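Local coordinates for ABC sugar transporter, periplasmic sugar binding protein (PDB 3ROT) that probably binds a sugar in the periplasm and hands it to an ABC importer, at residues A[4-9]-A[61-66]; A[8-13]-A[20-25]; A[129-134]-A[188-193]; A[133-138]-A[163-168]; A[116-121]-A[239-244]. All blocks are in the same frame, centred on the assembly; numbering follows the deposited sequence.

Contact 1: A[4-9]-A[61-66]; sequences DKYYLI and YPSGIA
Y7 lies beside I65 and L8 beside A66 in the parallel sheet of the N-terminal lobe of a periplasmic binding protein, where 5-9 and 64-67 are neighbouring strands. Backbone bonds carry the pairing. Y7 brackets I65, its N donating to G64 O (3.1 Å) and its O accepting from A66 N (2.8 Å); I9 N then meets A66 O at 2.8 Å, nearly straight at 170°. S63 N donates to K5 O (2.8 Å).

Apolar packing divides between the two faces. On the face of Y7 and I65, P62 CB comes in the plane of the Y7 ring against its edge, 3.5 Å from CD2, the two side chains crossing at about a right angle; helix 47-59 covers this side. On the face of L8 and A66, the small A66 methyl leaves room for L8 CD1; helix 16-32 packs on L8 and helix 247-264 on A66. G64, lacking a side chain, lets the Y6 ring lie close to the backbone.

One CH-pi contact completes the set. The Y6 hydroxyl bonds to N262, which also binds S63 O. With CG anti to the carbonyl carbon (chi1 -66°), the Y6 ring turns one face to S63 CB, 3.9 Å from its centroid.

Contact 2: A[8-13]-A[20-25]; sequences LITHGS and SLFQGA
L8 and T10 face helix 16-32 across the first beta-alpha-beta unit of the N-terminal lobe, in which strand 5-9 runs through a loop into the helix that packs against its sheet. Along that helix L21 comes first. Its CD2 and T10 CG2 reach toward each other tip to tip, only grazing at 4.2 Å, while M250 of helix 247-264 also touches the leucine.

F22 follows and makes the broadest contact. Its CG lies anti to the carbonyl carbon (chi1 -63°), which turns the ring edge-on toward the end of the strand and the loop after it, and a flat aromatic suits this place because its rim serves several neighbours at once. L8 CD2 meets the edge at CD1 (3.8 Å), T10 OG1 lies in the ring plane 3.7 Å from CZ, and S13 CB approaches CE2. The threonine hydroxyl, held against this apolar edge, is satisfied by donating to G12 O at 2.7 Å, which also ties the loop after the strand to itself. S13 OG bonds instead to P41 O.

One turn further, A25 presents only a methyl, small enough for the helix to come close to the strand: its CB lies 3.5 Å from L8 CD2, tighter than usual for two carbons.

Contact 3: A[129-134]-A[188-193]; sequences SAKRAL and ETNIIF
Neighbouring parallel strands of the C-terminal lobe, 132-137 and 191-194, meet here, and N190 grips the chain leading into the first of them. With CG between its backbone N and carbonyl carbon (chi1 55°), the N190 amide turns to the backbone of 129-132. OD1 takes K131 N in the carbonyl plane on a lone pair (3.0 Å) and R132 N at 3.3 Å, tilted 32° from that plane; ND2 donates to S129 O at 3.0 Å, arriving above that carbonyl's plane. Asparagine suits the place, its short amide offering both donor and acceptor. R132 O accepts from both N190 N and I191 N.

Beyond this the parallel pattern of a Rossmann-like sheet takes over, L134 N bonding to I191 O and L134 O receiving F193 N nearly straight (2.9 Å, 174°). On the face of A133 and I191, the small A133 admits F193, its CB at the ring's edge, 3.8 Å from CE2. From the preceding loop, A130 CB presses on I191 CD1 at 3.4 Å, a tight pair.

The extended R132 chain crosses T189 at a slant, its CD 3.3 Å from T189 OG1, whose hydroxyl bonds to H186 O. R132 NE bonds to Y182 OH, while E188 OE2 lies 4.1 Å from R132 NH1, well out of the guanidinium plane, so any attraction is probably one of charge alone.

Contact 4: A[133-138]-A[163-168]; sequences ALVLNP and FEELDV
V135 and N137 exchange bonds with E164 and L166 along two parallel strands. V135 N donates to E164 O and V135 O takes L166 N at 2.7 Å, while N137 N donates to L166 O (2.8 Å, 176°). The ends are less straight: E164 N reaches A133 O at 3.2 Å, and V168 N meets N137 O at 2.9 Å in a bent bond, where the chain leaves the strand.

Side chains alternate between the faces. On the face of V135, N137 and E165, ND2 of N137 donates to E165 OE2 (2.9 Å), the oxygen lying in the amide plane but being met from above the carboxylate plane; the two planes are 36° apart. The glutamate reaches this far because its chain is extended, with CG anti to the backbone N (chi1 -174°), and on the way its CG brushes V135 CG1. On the other face L136 and L166 lie side by side, pointing the same way. L136 CD2 also meets V168 CG1 at 4.1 Å, and L134 CD1 packs on L166 CB; branched aliphatic chains suit this face, where L134 and V168 also touch helix 172-185.

Further out, second partners fix the polar pair. E165 OE1 forms a salt bridge with K153 of helix 143-158, so the carboxylate is shared between lysine and amide, which probably steadies its negative charge. N137 OD1 accepts from Q139 N, which, with the bond from ND2, helps fix the rotation of the amide.

Adjacent strands joined through helix 143-158 make this a classic beta-alpha-beta crossover, with 162-167 at the edge of the C-terminal lobe's sheet.

Contact 5: A[116-121]-A[239-244]; sequences GKKLGE and VNYVMD
L119 and K118 of helix 112-126 pack on Y241 and M243, a selenomethionine introduced in place of methionine. The tight part is around M243. Bent at both chi2 and chi3 (-58° and -75°), its chain folds back against the helix, and the CE methyl comes 3.4 Å from K118 CG, closer than two carbons usually lie. L119 slides past it in the opposite direction, its CD1 3.7 Å from M243 CG. The natural methionine's long, flexible chain would suit this place, since it can bend to follow both the leucine and the aliphatic part of the lysine.

Strand 241-243 is the last of the parallel sheet in the C-terminal lobe, and the segment 116-121 of the helix runs almost antiparallel to it, at 172°, as helices do when they cover the sheet of an alpha/beta domain. L119 is buried between them and also touches F224 of the neighbouring strand 220-224.

Toward Y241 the contact opens out. L119 CD1 lies in the plane of the tyrosine ring at its edge, 3.9 Å from CD2, while K122 makes a cation-pi contact with the ring. On the more open side, the lysine and tyrosine side chains cross at about a right angle, and K118 NZ stands 3.7 Å from Y241 OH without a hydrogen bond.

In the fold
From the N terminus, strand 5-9 takes part in two closures. Contact 2 closes the short loop to helix 16-32, and contact 1 reaches further, past strand 35-39 and helix 47-59, to strand 64-67; the two share L8 and I9 and tie together part of the N-terminal lobe. The other three open only after contact 1 has closed and belong to the C-terminal lobe. Contact 5 spans the longest loop, from helix 112-126 to the edge strand 241-243, and encloses contacts 3 and 4. These share A133 and L134, so that strand 132-137 stands between 162-167 and 191-194. Contacts 1 and 3 lie about 44 Å apart, centre to centre, in separate lobes.

Contact 1: A[4-9]-A[61-66]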
# COMPACT_ATOMS: atom_id res chain seq x y z
N ASP A 4 24.54 -20.01 -9.11
CA ASP A 4 23.41 -20.37 -9.95
C ASP A 4 22.35 -19.26 -9.87
O ASP A 4 22.16 -18.64 -8.82
CB ASP A 4 22.80 -21.71 -9.51
CG ASP A 4 23.64 -22.90 -9.96
OD1 ASP A 4 23.17 -24.04 -9.80
OD2 ASP A 4 24.78 -22.68 -10.47
N LYS A 5 21.67 -19.01 -10.98
CA LYS A 5 20.65 -17.97 -11.04
C LYS A 5 19.22 -18.49 -10.90
O LYS A 5 18.81 -19.43 -11.58
CB LYS A 5 20.77 -17.18 -12.34
CG LYS A 5 19.77 -16.05 -12.45
CD LYS A 5 19.85 -15.12 -11.23
CE LYS A 5 18.95 -13.90 -11.40
NZ LYS A 5 19.29 -13.17 -12.65
N TYR A 6 18.46 -17.86 -10.01
CA TYR A 6 17.07 -18.24 -9.78
C TYR A 6 16.16 -17.02 -9.86
O TYR A 6 16.59 -15.89 -9.62
CB TYR A 6 16.93 -18.90 -8.40
CG TYR A 6 17.63 -20.23 -8.29
CD1 TYR A 6 17.01 -21.42 -8.71
CD2 TYR A 6 18.94 -20.31 -7.81
CE1 TYR A 6 17.68 -22.64 -8.64
CE2 TYR A 6 19.62 -21.51 -7.75
CZ TYR A 6 18.99 -22.67 -8.17
OH TYR A 6 19.67 -23.87 -8.11
N TYR A 7 14.90 -17.27 -10.20
CA TYR A 7 13.91 -16.20 -10.32
C TYR A 7 12.66 -16.48 -9.49
O TYR A 7 12.21 -17.63 -9.39
CB TYR A 7 13.46 -16.03 -11.77
CG TYR A 7 14.47 -15.37 -12.69
CD1 TYR A 7 14.59 -13.98 -12.73
CD2 TYR A 7 15.26 -16.12 -13.54
CE1 TYR A 7 15.48 -13.36 -13.61
CE2 TYR A 7 16.16 -15.52 -14.42
CZ TYR A 7 16.26 -14.14 -14.45
OH TYR A 7 17.11 -13.53 -15.34
N LEU A 8 12.11 -15.43 -8.89
CA LEU A 8 10.87 -15.52 -8.13
C LEU A 8 9.98 -14.49 -8.82
O LEU A 8 10.23 -13.29 -8.75
CB LEU A 8 11.07 -15.17 -6.65
CG LEU A 8 9.79 -14.99 -5.81
CD1 LEU A 8 8.83 -16.15 -6.04
CD2 LEU A 8 10.16 -14.88 -4.33
N ILE A 9 8.96 -14.96 -9.51
CA ILE A 9 8.08 -14.07 -10.24
C ILE A 9 6.66 -14.09 -9.68
O ILE A 9 6.10 -15.16 -9.45
CB ILE A 9 8.10 -14.45 -11.74
CG1 ILE A 9 9.56 -14.53 -12.21
CG2 ILE A 9 7.32 -13.43 -12.56
CD1 ILE A 9 9.79 -14.97 -13.65
N TYR A 61 18.05 -18.61 -19.51
CA TYR A 61 18.31 -20.00 -19.12
C TYR A 61 18.74 -20.11 -17.65
O TYR A 61 19.85 -20.55 -17.35
CB TYR A 61 19.38 -20.62 -20.03
CG TYR A 61 18.90 -20.88 -21.43
CD1 TYR A 61 18.15 -22.02 -21.73
CD2 TYR A 61 19.13 -19.96 -22.46
CE1 TYR A 61 17.63 -22.23 -23.01
CE2 TYR A 61 18.62 -20.15 -23.74
CZ TYR A 61 17.86 -21.29 -24.01
OH TYR A 61 17.33 -21.48 -25.27
N PRO A 62 17.86 -19.71 -16.72
CA PRO A 62 18.16 -19.78 -15.29
C PRO A 62 18.13 -21.20 -14.74
O PRO A 62 17.66 -22.13 -15.40
CB PRO A 62 17.07 -18.90 -14.68
CG PRO A 62 15.91 -19.19 -15.56
CD PRO A 62 16.52 -19.12 -16.94
N SER A 63 18.64 -21.38 -13.53
CA SER A 63 18.66 -22.69 -12.88
C SER A 63 17.25 -23.11 -12.46
O SER A 63 16.96 -24.30 -12.32
CB SER A 63 19.58 -22.67 -11.66
OG SER A 63 20.93 -22.40 -12.03
N GLY A 64 16.38 -22.13 -12.24
CA GLY A 64 15.02 -22.43 -11.84
C GLY A 64 14.19 -21.18 -11.67
O GLY A 64 14.73 -20.07 -11.55
N ILE A 65 12.87 -21.35 -11.67
CA ILE A 65 11.95 -20.24 -11.52
C ILE A 65 10.80 -20.64 -10.62
O ILE A 65 10.27 -21.75 -10.72
CB ILE A 65 11.34 -19.80 -12.88
CG1 ILE A 65 12.43 -19.19 -13.77
CG2 ILE A 65 10.24 -18.75 -12.66
CD1 ILE A 65 11.91 -18.77 -15.14
N ALA A 66 10.43 -19.74 -9.71
CA ALA A 66 9.29 -19.96 -8.84
C ALA A 66 8.36 -18.85 -9.32
O ALA A 66 8.79 -17.72 -9.53
CB ALA A 66 9.67 -19.76 -7.39

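Contact 2: A[8-13]-A[20-25]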
# COMPACT_ATOMS: atom_id res chain seq x y z
N LEU A 8 12.11 -15.43 -8.89
CA LEU A 8 10.87 -15.52 -8.13
C LEU A 8 9.98 -14.49 -8.82
O LEU A 8 10.23 -13.29 -8.75
CB LEU A 8 11.07 -15.17 -6.65
CG LEU A 8 9.79 -14.99 -5.81
CD1 LEU A 8 8.83 -16.15 -6.04
CD2 LEU A 8 10.16 -14.88 -4.33
N ILE A 9 8.96 -14.96 -9.51
CA ILE A 9 8.08 -14.07 -10.24
C ILE A 9 6.66 -14.09 -9.68
O ILE A 9 6.10 -15.16 -9.45
CB ILE A 9 8.10 -14.45 -11.74
CG1 ILE A 9 9.56 -14.53 -12.21
CG2 ILE A 9 7.32 -13.43 -12.56
CD1 ILE A 9 9.79 -14.97 -13.65
N THR A 10 6.09 -12.91 -9.46
CA THR A 10 4.73 -12.81 -8.93
C THR A 10 3.90 -11.80 -9.72
O THR A 10 4.41 -11.11 -10.60
CB THR A 10 4.71 -12.41 -7.43
OG1 THR A 10 5.23 -11.08 -7.28
CG2 THR A 10 5.56 -13.39 -6.61
N HIS A 11 2.62 -11.73 -9.40
CA HIS A 11 1.71 -10.82 -10.08
C HIS A 11 1.48 -9.54 -9.29
O HIS A 11 0.71 -8.68 -9.71
CB HIS A 11 0.37 -11.52 -10.33
CG HIS A 11 -0.23 -12.14 -9.11
ND1 HIS A 11 0.06 -13.43 -8.71
CD2 HIS A 11 -1.06 -11.63 -8.17
CE1 HIS A 11 -0.57 -13.69 -7.58
NE2 HIS A 11 -1.26 -12.62 -7.23
N GLY A 12 2.13 -9.41 -8.14
CA GLY A 12 1.97 -8.22 -7.32
C GLY A 12 3.15 -8.03 -6.39
O GLY A 12 3.92 -8.96 -6.15
N SER A 13 3.28 -6.83 -5.84
CA SER A 13 4.40 -6.55 -4.95
C SER A 13 4.12 -5.50 -3.88
O SER A 13 4.99 -5.20 -3.07
CB SER A 13 5.60 -6.10 -5.79
OG SER A 13 5.28 -4.92 -6.51
N SER A 20 6.89 -10.44 2.65
CA SER A 20 7.15 -11.53 3.57
C SER A 20 7.59 -12.75 2.75
O SER A 20 8.52 -13.47 3.11
CB SER A 20 5.88 -11.84 4.37
OG SER A 20 6.10 -12.90 5.27
N LEU A 21 6.93 -12.97 1.62
CA LEU A 21 7.27 -14.07 0.74
C LEU A 21 8.68 -13.83 0.17
O LEU A 21 9.51 -14.73 0.12
CB LEU A 21 6.28 -14.16 -0.42
CG LEU A 21 6.63 -15.25 -1.43
CD1 LEU A 21 6.20 -16.58 -0.86
CD2 LEU A 21 5.94 -15.00 -2.77
N PHE A 22 8.92 -12.60 -0.27
CA PHE A 22 10.22 -12.24 -0.85
C PHE A 22 11.38 -12.43 0.13
O PHE A 22 12.45 -12.91 -0.25
CB PHE A 22 10.20 -10.78 -1.32
CG PHE A 22 9.20 -10.49 -2.41
CD1 PHE A 22 8.75 -11.49 -3.27
CD2 PHE A 22 8.76 -9.18 -2.62
CE1 PHE A 22 7.88 -11.21 -4.32
CE2 PHE A 22 7.88 -8.89 -3.68
CZ PHE A 22 7.44 -9.91 -4.53
N GLN A 23 11.18 -12.03 1.38
CA GLN A 23 12.23 -12.16 2.39
C GLN A 23 12.57 -13.62 2.64
O GLN A 23 13.74 -13.96 2.80
CB GLN A 23 11.81 -11.46 3.69
CG GLN A 23 12.84 -11.57 4.80
CD GLN A 23 14.25 -11.13 4.39
OE1 GLN A 23 15.24 -11.54 5.00
NE2 GLN A 23 14.35 -10.29 3.36
N GLY A 24 11.56 -14.49 2.68
CA GLY A 24 11.81 -15.90 2.88
C GLY A 24 12.64 -16.47 1.74
O GLY A 24 13.55 -17.28 1.94
N ALA A 25 12.33 -16.04 0.52
CA ALA A 25 13.05 -16.51 -0.65
C ALA A 25 14.50 -16.00 -0.63
O ALA A 25 15.43 -16.75 -0.89
CB ALA A 25 12.34 -16.02 -1.91

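Contact 3: A[129-134]-A[188-193]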
# COMPACT_ATOMS: atom_id res chain seq x y z
N SER A 129 -24.33 -14.95 15.78
CA SER A 129 -25.41 -14.05 15.41
C SER A 129 -25.44 -13.72 13.91
O SER A 129 -26.21 -12.88 13.47
CB SER A 129 -25.28 -12.74 16.20
OG SER A 129 -24.08 -12.07 15.86
N ALA A 130 -24.60 -14.40 13.13
CA ALA A 130 -24.52 -14.18 11.69
C ALA A 130 -25.89 -14.07 10.99
O ALA A 130 -26.72 -14.97 11.09
CB ALA A 130 -23.70 -15.30 11.04
N LYS A 131 -26.08 -12.97 10.26
CA LYS A 131 -27.32 -12.70 9.53
C LYS A 131 -27.07 -12.60 8.03
O LYS A 131 -27.75 -13.24 7.23
CB LYS A 131 -27.94 -11.37 9.99
CG LYS A 131 -28.32 -11.30 11.46
CD LYS A 131 -29.55 -12.16 11.76
CE LYS A 131 -29.98 -12.00 13.22
NZ LYS A 131 -30.31 -10.58 13.56
N ARG A 132 -26.08 -11.79 7.67
CA ARG A 132 -25.73 -11.57 6.28
C ARG A 132 -24.24 -11.26 6.14
O ARG A 132 -23.70 -10.42 6.87
CB ARG A 132 -26.55 -10.39 5.75
CG ARG A 132 -26.43 -10.14 4.25
CD ARG A 132 -27.11 -8.83 3.88
NE ARG A 132 -27.40 -8.75 2.44
CZ ARG A 132 -28.39 -9.40 1.84
NH1 ARG A 132 -29.21 -10.18 2.54
NH2 ARG A 132 -28.57 -9.27 0.54
N ALA A 133 -23.58 -11.94 5.21
CA ALA A 133 -22.14 -11.75 4.98
C ALA A 133 -21.84 -11.11 3.65
O ALA A 133 -22.55 -11.31 2.66
CB ALA A 133 -21.42 -13.08 5.06
N LEU A 134 -20.76 -10.34 3.62
CA LEU A 134 -20.32 -9.66 2.41
C LEU A 134 -18.89 -10.13 2.13
O LEU A 134 -18.05 -10.10 3.02
CB LEU A 134 -20.37 -8.15 2.62
CG LEU A 134 -19.94 -7.24 1.48
CD1 LEU A 134 -20.92 -7.34 0.32
CD2 LEU A 134 -19.85 -5.79 2.01
N GLU A 188 -28.19 -4.70 7.84
CA GLU A 188 -28.15 -5.90 8.68
C GLU A 188 -26.86 -6.72 8.46
O GLU A 188 -26.55 -7.61 9.24
CB GLU A 188 -29.37 -6.79 8.42
CG GLU A 188 -29.40 -7.47 7.05
CD GLU A 188 -29.91 -6.56 5.94
OE1 GLU A 188 -29.85 -5.32 6.11
OE2 GLU A 188 -30.36 -7.08 4.90
N THR A 189 -26.13 -6.42 7.38
CA THR A 189 -24.89 -7.13 7.09
C THR A 189 -24.01 -7.03 8.33
O THR A 189 -23.66 -5.92 8.74
CB THR A 189 -24.14 -6.47 5.90
OG1 THR A 189 -25.00 -6.42 4.75
CG2 THR A 189 -22.88 -7.27 5.56
N ASN A 190 -23.67 -8.16 8.93
CA ASN A 190 -22.85 -8.15 10.14
C ASN A 190 -21.56 -8.96 10.06
O ASN A 190 -20.84 -9.11 11.05
CB ASN A 190 -23.67 -8.59 11.36
CG ASN A 190 -24.34 -9.94 11.17
OD1 ASN A 190 -24.26 -10.56 10.11
ND2 ASN A 190 -25.02 -10.40 12.22
N ILE A 191 -21.28 -9.49 8.87
CA ILE A 191 -20.06 -10.24 8.67
C ILE A 191 -19.39 -9.84 7.37
O ILE A 191 -20.04 -9.76 6.32
CB ILE A 191 -20.29 -11.76 8.63
CG1 ILE A 191 -20.76 -12.27 9.99
CG2 ILE A 191 -19.00 -12.46 8.25
CD1 ILE A 191 -20.79 -13.79 10.09
N ILE A 192 -18.09 -9.58 7.44
CA ILE A 192 -17.33 -9.23 6.26
C ILE A 192 -16.12 -10.14 6.11
O ILE A 192 -15.37 -10.36 7.07
CB ILE A 192 -16.85 -7.76 6.28
CG1 ILE A 192 -18.06 -6.81 6.30
CG2 ILE A 192 -16.00 -7.48 5.04
CD1 ILE A 192 -17.71 -5.34 6.29
N PHE A 193 -15.96 -10.68 4.91
CA PHE A 193 -14.85 -11.55 4.58
C PHE A 193 -13.98 -10.82 3.57
O PHE A 193 -14.45 -10.49 2.48
CB PHE A 193 -15.33 -12.84 3.92
CG PHE A 193 -16.01 -13.81 4.84
CD1 PHE A 193 -15.27 -14.78 5.52
CD2 PHE A 193 -17.39 -13.78 5.01
CE1 PHE A 193 -15.89 -15.71 6.34
CE2 PHE A 193 -18.02 -14.71 5.83
CZ PHE A 193 -17.27 -15.68 6.50

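Contact 4: A[133-138]-A[163-168]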
# COMPACT_ATOMS: atom_id res chain seq x y z
N ALA A 133 -23.58 -11.94 5.21
CA ALA A 133 -22.14 -11.75 4.98
C ALA A 133 -21.84 -11.11 3.65
O ALA A 133 -22.55 -11.31 2.66
CB ALA A 133 -21.42 -13.08 5.06
N LEU A 134 -20.76 -10.34 3.62
CA LEU A 134 -20.32 -9.66 2.41
C LEU A 134 -18.89 -10.13 2.13
O LEU A 134 -18.05 -10.10 3.02
CB LEU A 134 -20.37 -8.15 2.62
CG LEU A 134 -19.94 -7.24 1.48
CD1 LEU A 134 -20.92 -7.34 0.32
CD2 LEU A 134 -19.85 -5.79 2.01
N VAL A 135 -18.64 -10.58 0.90
CA VAL A 135 -17.32 -11.05 0.50
C VAL A 135 -16.69 -10.02 -0.43
O VAL A 135 -17.20 -9.76 -1.53
CB VAL A 135 -17.39 -12.40 -0.24
CG1 VAL A 135 -15.98 -12.81 -0.70
CG2 VAL A 135 -17.98 -13.46 0.68
N LEU A 136 -15.56 -9.46 0.00
CA LEU A 136 -14.88 -8.43 -0.77
C LEU A 136 -13.75 -9.00 -1.64
O LEU A 136 -12.76 -9.51 -1.12
CB LEU A 136 -14.34 -7.36 0.17
CG LEU A 136 -15.31 -6.84 1.24
CD1 LEU A 136 -14.66 -5.69 1.99
CD2 LEU A 136 -16.62 -6.38 0.61
N ASN A 137 -13.91 -8.91 -2.96
CA ASN A 137 -12.91 -9.42 -3.89
C ASN A 137 -12.15 -8.25 -4.49
O ASN A 137 -12.73 -7.40 -5.18
CB ASN A 137 -13.58 -10.21 -5.02
CG ASN A 137 -12.60 -11.15 -5.73
OD1 ASN A 137 -11.42 -10.82 -5.90
ND2 ASN A 137 -13.09 -12.31 -6.16
N PRO A 138 -10.84 -8.17 -4.23
CA PRO A 138 -10.09 -7.05 -4.80
C PRO A 138 -9.52 -7.37 -6.17
O PRO A 138 -8.99 -6.48 -6.84
CB PRO A 138 -9.01 -6.80 -3.76
CG PRO A 138 -8.70 -8.17 -3.29
CD PRO A 138 -10.07 -8.82 -3.15
N PHE A 163 -25.69 -13.98 1.56
CA PHE A 163 -24.37 -13.46 1.24
C PHE A 163 -24.29 -12.92 -0.17
O PHE A 163 -25.11 -13.24 -1.02
CB PHE A 163 -23.32 -14.57 1.42
CG PHE A 163 -23.45 -15.69 0.42
CD1 PHE A 163 -22.95 -15.55 -0.87
CD2 PHE A 163 -24.10 -16.87 0.76
CE1 PHE A 163 -23.09 -16.57 -1.82
CE2 PHE A 163 -24.25 -17.90 -0.18
CZ PHE A 163 -23.74 -17.75 -1.47
N GLU A 164 -23.27 -12.09 -0.41
CA GLU A 164 -23.06 -11.51 -1.73
C GLU A 164 -21.57 -11.21 -1.88
O GLU A 164 -20.91 -10.83 -0.92
CB GLU A 164 -23.88 -10.22 -1.88
CG GLU A 164 -24.06 -9.75 -3.32
CD GLU A 164 -25.16 -8.69 -3.47
OE1 GLU A 164 -26.31 -8.96 -3.05
OE2 GLU A 164 -24.88 -7.60 -4.01
N GLU A 165 -21.04 -11.42 -3.09
CA GLU A 165 -19.63 -11.12 -3.34
C GLU A 165 -19.56 -9.78 -4.05
O GLU A 165 -20.27 -9.53 -5.02
CB GLU A 165 -18.97 -12.19 -4.22
CG GLU A 165 -17.47 -11.97 -4.38
CD GLU A 165 -16.77 -13.04 -5.22
OE1 GLU A 165 -17.06 -14.24 -5.04
OE2 GLU A 165 -15.92 -12.69 -6.06
N LEU A 166 -18.71 -8.91 -3.54
CA LEU A 166 -18.55 -7.58 -4.11
C LEU A 166 -17.15 -7.35 -4.65
O LEU A 166 -16.16 -7.59 -3.95
CB LEU A 166 -18.88 -6.55 -3.03
CG LEU A 166 -18.69 -5.06 -3.33
CD1 LEU A 166 -19.58 -4.65 -4.49
CD2 LEU A 166 -19.03 -4.26 -2.07
N ASP A 167 -17.07 -6.91 -5.90
CA ASP A 167 -15.80 -6.60 -6.55
C ASP A 167 -15.42 -5.19 -6.12
O ASP A 167 -15.97 -4.21 -6.61
CB ASP A 167 -15.96 -6.66 -8.07
CG ASP A 167 -14.78 -6.04 -8.83
OD1 ASP A 167 -13.77 -5.63 -8.22
OD2 ASP A 167 -14.88 -5.97 -10.07
N VAL A 168 -14.47 -5.09 -5.19
CA VAL A 168 -14.06 -3.78 -4.69
C VAL A 168 -12.80 -3.21 -5.32
O VAL A 168 -12.47 -2.05 -5.11
CB VAL A 168 -13.87 -3.81 -3.15
CG1 VAL A 168 -15.18 -4.12 -2.46
CG2 VAL A 168 -12.82 -4.85 -2.78

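Contact 5: A[116-121]-A[239-244]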
# COMPACT_ATOMS: atom_id res chain seq x y z
N GLY A 116 -10.83 -21.30 2.25
CA GLY A 116 -12.07 -20.54 2.25
C GLY A 116 -13.12 -21.21 3.11
O GLY A 116 -13.77 -20.58 3.95
N LYS A 117 -13.28 -22.52 2.93
CA LYS A 117 -14.26 -23.27 3.72
C LYS A 117 -13.95 -23.11 5.20
O LYS A 117 -14.84 -22.87 6.00
CB LYS A 117 -14.22 -24.76 3.38
CG LYS A 117 -14.63 -25.09 1.97
CD LYS A 117 -14.67 -26.60 1.78
CE LYS A 117 -15.06 -26.98 0.36
NZ LYS A 117 -16.37 -26.39 -0.03
N LYS A 118 -12.67 -23.26 5.54
CA LYS A 118 -12.23 -23.13 6.91
C LYS A 118 -12.50 -21.74 7.49
O LYS A 118 -12.88 -21.60 8.65
CB LYS A 118 -10.74 -23.45 7.00
CG LYS A 118 -10.09 -23.02 8.30
CD LYS A 118 -10.54 -23.85 9.48
CE LYS A 118 -9.89 -23.34 10.76
NZ LYS A 118 -8.40 -23.19 10.61
N LEU A 119 -12.32 -20.70 6.68
CA LEU A 119 -12.56 -19.36 7.19
C LEU A 119 -14.05 -19.22 7.43
O LEU A 119 -14.46 -18.67 8.44
CB LEU A 119 -12.08 -18.29 6.21
CG LEU A 119 -12.12 -16.89 6.83
CD1 LEU A 119 -11.40 -16.91 8.18
CD2 LEU A 119 -11.49 -15.87 5.88
N GLY A 120 -14.84 -19.73 6.49
CA GLY A 120 -16.28 -19.69 6.63
C GLY A 120 -16.74 -20.36 7.91
O GLY A 120 -17.55 -19.81 8.64
N GLU A 121 -16.22 -21.55 8.20
CA GLU A 121 -16.60 -22.29 9.41
C GLU A 121 -16.19 -21.58 10.70
O GLU A 121 -16.90 -21.65 11.71
CB GLU A 121 -15.98 -23.69 9.40
CG GLU A 121 -16.37 -24.55 8.22
CD GLU A 121 -15.62 -25.88 8.17
OE1 GLU A 121 -14.38 -25.87 8.34
OE2 GLU A 121 -16.27 -26.92 7.96
N VAL A 239 -11.09 -7.18 13.97
CA VAL A 239 -11.02 -8.31 13.04
C VAL A 239 -10.98 -9.55 13.95
O VAL A 239 -10.17 -9.61 14.88
CB VAL A 239 -9.74 -8.26 12.16
CG1 VAL A 239 -9.53 -9.59 11.44
CG2 VAL A 239 -9.86 -7.13 11.14
N ASN A 240 -11.86 -10.51 13.68
CA ASN A 240 -11.98 -11.73 14.50
C ASN A 240 -11.01 -12.88 14.27
O ASN A 240 -10.54 -13.50 15.23
CB ASN A 240 -13.40 -12.29 14.38
CG ASN A 240 -14.41 -11.52 15.19
OD1 ASN A 240 -14.18 -10.37 15.58
ND2 ASN A 240 -15.55 -12.14 15.45
N TYR A 241 -10.74 -13.19 13.00
CA TYR A 241 -9.88 -14.31 12.66
C TYR A 241 -9.29 -14.12 11.28
O TYR A 241 -9.97 -13.69 10.35
CB TYR A 241 -10.70 -15.60 12.69
CG TYR A 241 -9.88 -16.85 12.74
CD1 TYR A 241 -9.38 -17.33 13.95
CD2 TYR A 241 -9.61 -17.58 11.58
CE1 TYR A 241 -8.63 -18.49 14.01
CE2 TYR A 241 -8.85 -18.75 11.63
CZ TYR A 241 -8.37 -19.20 12.85
OH TYR A 241 -7.66 -20.37 12.92
N VAL A 242 -8.02 -14.47 11.14
CA VAL A 242 -7.34 -14.33 9.86
C VAL A 242 -6.57 -15.58 9.49
O VAL A 242 -5.82 -16.12 10.31
CB VAL A 242 -6.35 -13.15 9.90
CG1 VAL A 242 -5.62 -13.03 8.58
CG2 VAL A 242 -7.11 -11.85 10.22
N MSE A 243 -6.76 -16.04 8.26
CA MSE A 243 -6.08 -17.22 7.76
C MSE A 243 -4.63 -16.90 7.46
O MSE A 243 -4.33 -15.89 6.83
CB MSE A 243 -6.76 -17.72 6.48
CG MSE A 243 -8.22 -18.12 6.65
SE MSE A 243 -8.39 -19.49 7.96
CE MSE A 243 -7.73 -20.98 6.93
N ASP A 244 -3.72 -17.75 7.91
CA ASP A 244 -2.31 -17.52 7.65
C ASP A 244 -1.76 -18.60 6.71
O ASP A 244 -1.82 -19.78 7.03
CB ASP A 244 -1.52 -17.52 8.96
CG ASP A 244 -0.04 -17.27 8.75
OD1 ASP A 244 0.31 -16.56 7.79
OD2 ASP A 244 0.77 -17.78 9.54